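Local coordinates for protein aminoglycoside N(3)-acetyltransferase, AAC(3)-IVa (Escherichia coli, PDB 6MN3) that transfers an acetyl group from acetyl-CoA to the N3 amine of 2-deoxystreptamine antibiotics, probably conferring resistance to aminoglycosides such as gentamicin and apramycin, at residues S31-V36 and L44-A49; L60-W65 and G85-T90. All coordinates share one frame; numbering follows the deposited sequence.

From the N terminus, strand 26-31 runs into the short helix 33-36, and after a brief loop comes helix 42-54; interaction 1 closes this local turn by packing the two helices together. The chain then enters strand 59-63, which lies parallel beside 26-31 in the mixed sheet. A long irregular connection follows before helix 86-91 returns to that strand, and interaction 2 closes this second, larger loop. The two contacts are in series, neither nested nor crossed, with centres about 10 Å apart. They meet chiefly at Val87, which touches Ser31, Phe33 and Leu46, and also where Leu44 packs on Thr90, so the three helical pieces and the sheet share one packed region.

Interaction 1. Residues S31-V36 and L44-A49; sequences SSFRSV and LGLIEA
Leu46 points its CD2 methyl at the pair Phe33 and Val36, which both lie in front of it. The leucine is fully stretched: CG lies anti to the backbone N (chi1 176°) and CD2 lies anti to CA, which carries this methyl off the axis of its helix. It meets the Phe33 ring at the edge, near the ring plane, with CD2 4.4 Å from Phe33 CD1. Both methyls of Val36, CG1 and CG2, face Leu46 CD2 at 4.4 Å, CG1 being the one anti to its own N, and Leu46 CD1 is about as near Val36 CG1. These distances are those of loose apolar contact, and no hydrogen bond crosses. The setting is a beta-alpha-beta crossover: strand 26-31 leads through the short helix 33-36 to helix 42-54, and the chain then returns as the neighbouring parallel strand 59-63. Leu46 also reaches Leu39 in the connecting loop and Leu145 on strand 141-145, while Val36 packs on Leu145 and Ala216. Ser32 is the N-cap of the short helix, its OG accepting a weak capping bond from Ser35 N at 3.5 Å; the same N-H is shared with Ser32 O, 3.0 Å from Ser35 N.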
loop_
_atom_site.group_PDB
_atom_site.type_symbol
_atom_site.label_atom_id
_atom_site.label_comp_id
_atom_site.label_asym_id
_atom_site.label_seq_id
_atom_site.Cartn_x
_atom_site.Cartn_y
_atom_site.Cartn_z
ATOM N N SER A 31 3.335 -2.252 5.667
ATOM C CA SER A 31 3.976 -2.908 6.795
ATOM C C SER A 31 3.322 -2.511 8.110
ATOM O O SER A 31 2.718 -1.441 8.235
ATOM C CB SER A 31 5.470 -2.576 6.854
ATOM O OG SER A 31 5.668 -1.184 7.026
ATOM N N SER A 32 3.458 -3.401 9.090
ATOM C CA SER A 32 3.149 -3.123 10.491
ATOM C C SER A 32 4.372 -3.563 11.288
ATOM O O SER A 32 4.601 -4.764 11.463
ATOM C CB SER A 32 1.896 -3.855 10.948
ATOM O OG SER A 32 1.975 -4.159 12.330
ATOM N N PHE A 33 5.161 -2.594 11.762
ATOM C CA PHE A 33 6.406 -2.932 12.444
ATOM C C PHE A 33 6.156 -3.726 13.719
ATOM O O PHE A 33 7.008 -4.520 14.128
ATOM C CB PHE A 33 7.204 -1.667 12.760
ATOM C CG PHE A 33 8.535 -1.942 13.400
ATOM C CD1 PHE A 33 9.578 -2.474 12.659
ATOM C CD2 PHE A 33 8.740 -1.686 14.746
ATOM C CE1 PHE A 33 10.801 -2.737 13.244
ATOM C CE2 PHE A 33 9.963 -1.948 15.337
ATOM C CZ PHE A 33 10.993 -2.473 14.585
ATOM N N ARG A 34 4.996 -3.530 14.355
ATOM C CA ARG A 34 4.668 -4.308 15.545
ATOM C C ARG A 34 4.641 -5.801 15.249
ATOM O O ARG A 34 4.988 -6.613 16.114
ATOM C CB ARG A 34 3.321 -3.861 16.112
ATOM C CG ARG A 34 3.303 -2.432 16.630
ATOM C CD ARG A 34 1.984 -2.121 17.311
ATOM N NE ARG A 34 0.866 -2.157 16.372
ATOM C CZ ARG A 34 -0.366 -2.542 16.692
ATOM N NH1 ARG A 34 -0.643 -2.930 17.931
ATOM N NH2 ARG A 34 -1.323 -2.543 15.772
ATOM N N SER A 35 4.237 -6.181 14.035
ATOM C CA SER A 35 4.204 -7.593 13.673
ATOM C C SER A 35 5.600 -8.141 13.397
ATOM O O SER A 35 5.880 -9.306 13.705
ATOM C CB SER A 35 3.304 -7.793 12.457
ATOM O OG SER A 35 3.147 -9.169 12.160
ATOM N N VAL A 36 6.485 -7.324 12.826
ATOM C CA VAL A 36 7.816 -7.802 12.467
ATOM C C VAL A 36 8.729 -7.828 13.685
ATOM O O VAL A 36 9.540 -8.746 13.846
ATOM C CB VAL A 36 8.395 -6.927 11.342
ATOM C CG1 VAL A 36 9.741 -7.461 10.900
ATOM C CG2 VAL A 36 7.429 -6.863 10.172
ATOM N N LEU A 44 14.763 1.004 10.860
ATOM C CA LEU A 44 15.804 1.251 9.864
ATOM C C LEU A 44 16.450 -0.045 9.405
ATOM O O LEU A 44 16.791 -0.194 8.224
ATOM C CB LEU A 44 16.868 2.195 10.416
ATOM C CG LEU A 44 16.419 3.422 11.190
ATOM C CD1 LEU A 44 17.568 3.959 12.058
ATOM C CD2 LEU A 44 15.928 4.463 10.196
ATOM N N GLY A 45 16.644 -0.986 10.330
ATOM C CA GLY A 45 17.183 -2.276 9.944
ATOM C C GLY A 45 16.272 -3.016 8.984
ATOM O O GLY A 45 16.740 -3.676 8.051
ATOM N N LEU A 46 14.959 -2.914 9.194
ATOM C CA LEU A 46 14.019 -3.514 8.254
ATOM C C LEU A 46 14.084 -2.823 6.899
ATOM O O LEU A 46 14.026 -3.484 5.856
ATOM C CB LEU A 46 12.601 -3.456 8.821
ATOM C CG LEU A 46 11.495 -3.958 7.892
ATOM C CD1 LEU A 46 11.741 -5.413 7.514
ATOM C CD2 LEU A 46 10.136 -3.792 8.544
ATOM N N ILE A 47 14.208 -1.494 6.895
ATOM C CA ILE A 47 14.334 -0.765 5.637
ATOM C C ILE A 47 15.630 -1.143 4.929
ATOM O O ILE A 47 15.643 -1.389 3.718
ATOM C CB ILE A 47 14.241 0.750 5.889
ATOM C CG1 ILE A 47 12.826 1.129 6.326
ATOM C CG2 ILE A 47 14.642 1.526 4.648
ATOM C CD1 ILE A 47 12.746 2.471 7.025
ATOM N N GLU A 48 16.738 -1.205 5.672
ATOM C CA GLU A 48 18.012 -1.587 5.069
ATOM C C GLU A 48 17.952 -3.000 4.506
ATOM O O GLU A 48 18.553 -3.287 3.463
ATOM C CB GLU A 48 19.142 -1.469 6.094
ATOM C CG GLU A 48 19.727 -0.074 6.225
ATOM C CD GLU A 48 20.764 0.020 7.331
ATOM O OE1 GLU A 48 21.134 -1.034 7.893
ATOM O OE2 GLU A 48 21.204 1.148 7.643
ATOM N N ALA A 49 17.230 -3.898 5.182
ATOM C CA ALA A 49 17.062 -5.250 4.663
ATOM C C ALA A 49 16.252 -5.247 3.374
ATOM O O ALA A 49 16.597 -5.945 2.413
ATOM C CB ALA A 49 16.399 -6.139 5.714
#

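Interaction 2. Residues L60-W65 and G85-T90; sequences LVMPSW and GVVSDT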
loop_
_atom_site.group_PDB
_atom_site.type_symbol
_atom_site.label_atom_id
_atom_site.label_comp_id
_atom_site.label_asym_id
_atom_site.label_seq_id
_atom_site.Cartn_x
_atom_site.Cartn_y
_atom_site.Cartn_z
ATOM N N LEU A 60 12.291 0.752 -3.889
ATOM C CA LEU A 60 11.404 0.457 -2.771
ATOM C C LEU A 60 10.369 1.563 -2.637
ATOM O O LEU A 60 10.722 2.745 -2.603
ATOM C CB LEU A 60 12.203 0.324 -1.474
ATOM C CG LEU A 60 11.411 0.224 -0.173
ATOM C CD1 LEU A 60 10.574 -1.046 -0.159
ATOM C CD2 LEU A 60 12.359 0.269 1.018
ATOM N N VAL A 61 9.095 1.181 -2.562
ATOM C CA VAL A 61 7.993 2.132 -2.486
ATOM C C VAL A 61 7.146 1.816 -1.261
ATOM O O VAL A 61 6.904 0.647 -0.945
ATOM C CB VAL A 61 7.125 2.111 -3.761
ATOM C CG1 VAL A 61 6.216 3.325 -3.795
ATOM C CG2 VAL A 61 8.000 2.060 -5.006
ATOM N N MET A 62 6.692 2.862 -0.577
ATOM C CA MET A 62 5.840 2.738 0.594
ATOM C C MET A 62 4.780 3.828 0.575
ATOM O O MET A 62 5.026 4.931 0.074
ATOM C CB MET A 62 6.639 2.846 1.901
ATOM C CG MET A 62 7.611 1.718 2.138
ATOM S SD MET A 62 8.356 1.870 3.764
ATOM C CE MET A 62 9.801 0.833 3.572
ATOM N N PRO A 63 3.595 3.548 1.114
ATOM C CA PRO A 63 2.613 4.619 1.309
ATOM C C PRO A 63 3.153 5.653 2.284
ATOM O O PRO A 63 3.959 5.345 3.166
ATOM C CB PRO A 63 1.393 3.886 1.878
ATOM C CG PRO A 63 1.944 2.631 2.467
ATOM C CD PRO A 63 3.099 2.246 1.590
ATOM N N SER A 64 2.705 6.896 2.114
ATOM C CA SER A 64 3.265 7.991 2.895
ATOM C C SER A 64 2.316 9.180 2.968
ATOM O O SER A 64 2.755 10.331 2.881
ATOM C CB SER A 64 4.606 8.425 2.296
ATOM O OG SER A 64 5.357 9.197 3.215
ATOM N N TRP A 65 1.021 8.922 3.134
ATOM C CA TRP A 65 0.047 9.999 3.199
ATOM C C TRP A 65 -0.217 10.405 4.649
ATOM O O TRP A 65 0.135 9.699 5.597
ATOM C CB TRP A 65 -1.254 9.600 2.503
ATOM C CG TRP A 65 -1.847 8.314 2.976
ATOM C CD1 TRP A 65 -2.506 8.096 4.152
ATOM C CD2 TRP A 65 -1.853 7.066 2.275
ATOM N NE1 TRP A 65 -2.914 6.787 4.230
ATOM C CE2 TRP A 65 -2.526 6.132 3.089
ATOM C CE3 TRP A 65 -1.351 6.646 1.040
ATOM C CZ2 TRP A 65 -2.709 4.806 2.708
ATOM C CZ3 TRP A 65 -1.534 5.329 0.662
ATOM C CH2 TRP A 65 -2.207 4.424 1.493
ATOM N N GLY A 85 2.094 2.928 10.084
ATOM C CA GLY A 85 3.171 2.292 10.812
ATOM C C GLY A 85 4.408 3.168 10.924
ATOM O O GLY A 85 4.541 4.217 10.287
ATOM N N VAL A 86 5.337 2.701 11.762
ATOM C CA VAL A 86 6.584 3.423 11.991
ATOM C C VAL A 86 7.520 3.301 10.795
ATOM O O VAL A 86 8.295 4.221 10.508
ATOM C CB VAL A 86 7.255 2.912 13.279
ATOM C CG1 VAL A 86 8.397 3.830 13.689
ATOM C CG2 VAL A 86 6.228 2.788 14.393
ATOM N N VAL A 87 7.473 2.173 10.082
ATOM C CA VAL A 87 8.358 1.977 8.938
ATOM C C VAL A 87 8.054 2.995 7.846
ATOM O O VAL A 87 8.967 3.596 7.264
ATOM C CB VAL A 87 8.243 0.533 8.417
ATOM C CG1 VAL A 87 9.094 0.343 7.174
ATOM C CG2 VAL A 87 8.642 -0.455 9.507
ATOM N N SER A 88 6.769 3.214 7.556
ATOM C CA SER A 88 6.401 4.194 6.539
ATOM C C SER A 88 6.819 5.600 6.946
ATOM O O SER A 88 7.317 6.372 6.119
ATOM C CB SER A 88 4.897 4.140 6.279
ATOM O OG SER A 88 4.566 3.032 5.462
ATOM N N ASP A 89 6.616 5.956 8.217
ATOM C CA ASP A 89 7.006 7.283 8.675
ATOM C C ASP A 89 8.513 7.426 8.792
ATOM O O ASP A 89 9.016 8.553 8.855
ATOM C CB ASP A 89 6.349 7.600 10.017
ATOM C CG ASP A 89 6.377 9.078 10.340
ATOM O OD1 ASP A 89 5.948 9.880 9.483
ATOM O OD2 ASP A 89 6.832 9.440 11.446
ATOM N N THR A 90 9.242 6.318 8.821
ATOM C CA THR A 90 10.693 6.377 8.884
ATOM C C THR A 90 11.328 6.403 7.504
ATOM O O THR A 90 12.377 7.028 7.324
ATOM C CB THR A 90 11.237 5.178 9.666
ATOM O OG1 THR A 90 10.390 4.922 10.794
ATOM C CG2 THR A 90 12.667 5.447 10.148
#
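Met62 and Val87 cross at about a right angle, the end of the thioether lying against one methyl of the valine. Val87 CG1 receives both atoms of that end, with Met62 CE at 3.7 Å and Met62 SD at 3.8 Å from it. The methionine reaches the helix because its CG stands anti to the carbonyl carbon (chi1 -66°) and the chain beyond CG is extended, so the sulfur passes alongside the helix backbone, 4.1 Å from Ser88 CA. Val87 presents CG1 to the methionine, while its other methyl, CG2, meets Phe33 and Leu46, so the residue is wedged between the strand and two helical segments. The next residue, Ser88, turns to Pro63. Its OG lies anti to its own carbonyl carbon (chi1 -78°) and approaches Pro63 O at 3.3 Å, a possible weak hydrogen bond, since its proton has another acceptor in range. The same hydroxyl sits 4.0 Å from Pro63 CG, so it touches the proline ring as well as the carbonyl. All four of these side chains are buried. Beyond the contact, Asp89 forms a salt bridge with Arg93 and accepts from Val80 N and Trp92 NE1, tying helix 86-91 to its flanking loops, and Ser64 OG bonds to Arg99. The axes of strand 60-63 and helix 86-90 come within 8.2 Å and are inclined at 115°. The short helix 86-91 thus covers a face of the mixed central sheet of this Antibiotic_NAT-family acetyltransferase at strand 59-63, crossing it rather than running along it as helices of classic beta-alpha-beta layering do.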